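Hypothetical protein PH0822 (Pyrococcus horikoshii, PDB 2YX6) is of uncharacterised function but binds ADP and belongs to the dinitrogenase iron-molybdenum cofactor biosynthesis family. Local coordinates at residues A[93-96]-A[97-101]. Residues are numbered along the deposited sequence; the frame is centred on the assembly and turned at random.
Sequences GRIS and DVIKA
Asp97 and Arg94 face each other across the first turn of helix 95-103, joined by a weak backbone bond and bridged by a water. From its CB, which rests 3.5 Å from Arg94 O, the Asp97 side chain runs back toward the start of the helix, CG lying anti to the carbonyl carbon (chi1 -72°). Of the two carboxylate oxygens, OD1 lies near Ser96 OG at 3.6 Å; OD2 stands 4.1 Å from Arg94 CB and accepts a hydrogen bond from a water at 3.1 Å. That water in turn accepts one from Arg94 N, so the carboxylate reaches the N-cap backbone indirectly. The negative charge of Asp97, in the first turn, probably interacts favourably with the helix dipole. The extended Arg94 side chain leads away from the turn, with Ser96 OG near the guanidinium edge, in its plane. Arg94 O accepts from Val98 N in a fairly straight bond of 3.1 Å and from Asp97 N in a weak, strongly bent one (N-H...O 121°). Next in the helical series, Ile99 N bonds to Ile95 O and Lys100 N to Ser96 O, the latter longer at 3.3 Å. On the buried side, Ile95 CG2 presses on Ile99 CD1 at 3.4 Å, tighter than usual for two carbons, and CD1 also lies against Ile95 O. Ile95 packs on Ile5 and Val28, and Ile99 on Val30 and Ile32. The arrangement is that of an amphipathic alpha-helix at its N-terminus: Arg94 is the N-cap residue, a water links it to the third residue of the helix, and the isoleucines one turn apart seat the helix on the mixed beta-sheet of this alpha/beta domain.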
ATOM      1  N   GLY A  93       6.837  16.317   3.526  1.00 19.27           N
ATOM      2  CA  GLY A  93       8.110  16.840   3.075  1.00 18.10           C
ATOM      3  C   GLY A  93       8.200  16.941   1.565  1.00 18.55           C
ATOM      4  O   GLY A  93       7.180  16.752   0.852  1.00 16.98           O
ATOM      5  N   ARG A  94       9.435  17.145   1.076  1.00 18.52           N
ATOM      6  CA  ARG A  94       9.640  17.357  -0.370  1.00 19.50           C
ATOM      7  C   ARG A  94       9.444  16.029  -1.022  1.00 18.45           C
ATOM      8  O   ARG A  94       9.965  15.015  -0.562  1.00 18.46           O
ATOM      9  CB  ARG A  94      11.060  17.791  -0.702  1.00 20.04           C
ATOM     10  CG  ARG A  94      11.209  18.545  -1.988  1.00 17.97           C
ATOM     11  CD  ARG A  94      12.636  18.917  -2.079  1.00 21.03           C
ATOM     12  NE  ARG A  94      13.069  19.753  -3.201  1.00 22.01           N
ATOM     13  CZ  ARG A  94      12.934  21.076  -3.329  1.00 19.43           C
ATOM     14  NH1 ARG A  94      12.262  21.833  -2.444  1.00 20.81           N
ATOM     15  NH2 ARG A  94      13.477  21.659  -4.396  1.00 15.68           N
ATOM     16  N   ILE A  95       8.787  16.045  -2.152  1.00 17.54           N
ATOM     17  CA  ILE A  95       8.407  14.787  -2.758  1.00 17.55           C
ATOM     18  C   ILE A  95       9.634  14.036  -3.232  1.00 18.24           C
ATOM     19  O   ILE A  95       9.720  12.812  -3.070  1.00 20.75           O
ATOM     20  CB  ILE A  95       7.340  14.997  -3.838  1.00 15.80           C
ATOM     21  CG1 ILE A  95       5.999  15.360  -3.137  1.00 16.74           C
ATOM     22  CG2 ILE A  95       7.303  13.739  -4.731  1.00 14.99           C
ATOM     23  CD1 ILE A  95       4.781  15.905  -4.085  1.00 19.66           C
ATOM     24  N   SER A  96      10.640  14.751  -3.712  1.00 19.84           N
ATOM     25  CA  SER A  96      11.922  14.101  -4.106  1.00 20.88           C
ATOM     26  C   SER A  96      12.532  13.295  -2.948  1.00 21.86           C
ATOM     27  O   SER A  96      13.039  12.203  -3.164  1.00 21.40           O
ATOM     28  CB  SER A  96      12.944  15.136  -4.611  1.00 21.44           C
ATOM     29  OG  SER A  96      13.339  16.029  -3.551  1.00 22.72           O
ATOM     30  N   ASP A  97      12.487  13.852  -1.732  1.00 21.85           N
ATOM     31  CA  ASP A  97      13.029  13.194  -0.534  1.00 21.44           C
ATOM     32  C   ASP A  97      12.210  11.994  -0.124  1.00 21.38           C
ATOM     33  O   ASP A  97      12.736  10.978   0.300  1.00 21.52           O
ATOM     34  CB  ASP A  97      13.097  14.146   0.641  1.00 22.35           C
ATOM     35  CG  ASP A  97      14.186  15.211   0.505  1.00 25.23           C
ATOM     36  OD1 ASP A  97      14.975  15.154  -0.450  1.00 27.80           O
ATOM     37  OD2 ASP A  97      14.214  16.148   1.346  1.00 27.43           O
ATOM     38  N   VAL A  98      10.900  12.124  -0.239  1.00 22.28           N
ATOM     39  CA  VAL A  98       9.966  11.049   0.051  1.00 21.77           C
ATOM     40  C   VAL A  98      10.207   9.817  -0.840  1.00 21.14           C
ATOM     41  O   VAL A  98      10.217   8.711  -0.345  1.00 22.62           O
ATOM     42  CB  VAL A  98       8.541  11.553  -0.095  1.00 22.25           C
ATOM     43  CG1 VAL A  98       7.557  10.376  -0.155  1.00 25.22           C
ATOM     44  CG2 VAL A  98       8.210  12.541   1.031  1.00 22.18           C
ATOM     45  N   ILE A  99      10.424  10.025  -2.134  1.00 20.90           N
ATOM     46  CA  ILE A  99      10.609   8.983  -3.125  1.00 21.05           C
ATOM     47  C   ILE A  99      11.915   8.241  -2.851  1.00 21.74           C
ATOM     48  O   ILE A  99      11.954   7.012  -2.849  1.00 23.74           O
ATOM     49  CB  ILE A  99      10.534   9.601  -4.579  1.00 21.14           C
ATOM     50  CG1 ILE A  99       9.083   9.930  -4.922  1.00 22.11           C
ATOM     51  CG2 ILE A  99      10.962   8.632  -5.618  1.00 18.08           C
ATOM     52  CD1 ILE A  99       8.963  11.047  -5.874  1.00 22.64           C
ATOM     53  N   LYS A 100      12.961   8.986  -2.508  1.00 22.48           N
ATOM     54  CA  LYS A 100      14.243   8.397  -2.114  1.00 23.19           C
ATOM     55  C   LYS A 100      14.087   7.589  -0.820  1.00 22.09           C
ATOM     56  O   LYS A 100      14.563   6.472  -0.748  1.00 22.47           O
ATOM     57  CB  LYS A 100      15.322   9.495  -1.946  1.00 24.01           C
ATOM     58  CG  LYS A 100      16.756   8.920  -1.740  1.00 26.01           C
ATOM     59  CD  LYS A 100      17.734  10.009  -1.285  1.00 27.09           C
ATOM     60  CE  LYS A 100      19.162   9.480  -0.975  1.00 29.93           C
ATOM     61  NZ  LYS A 100      19.734   8.677  -2.102  1.00 36.80           N
ATOM     62  N   ALA A 101      13.375   8.130   0.166  1.00 19.31           N
ATOM     63  CA  ALA A 101      13.098   7.409   1.410  1.00 21.76           C
ATOM     64  C   ALA A 101      12.308   6.149   1.118  1.00 22.44           C
ATOM     65  O   ALA A 101      12.667   5.065   1.580  1.00 23.62           O
ATOM     66  CB  ALA A 101      12.378   8.279   2.467  1.00 18.05           C
TER
HETATM   67  O   HOH W   1      11.835  17.485   2.897  1.00 28.73           O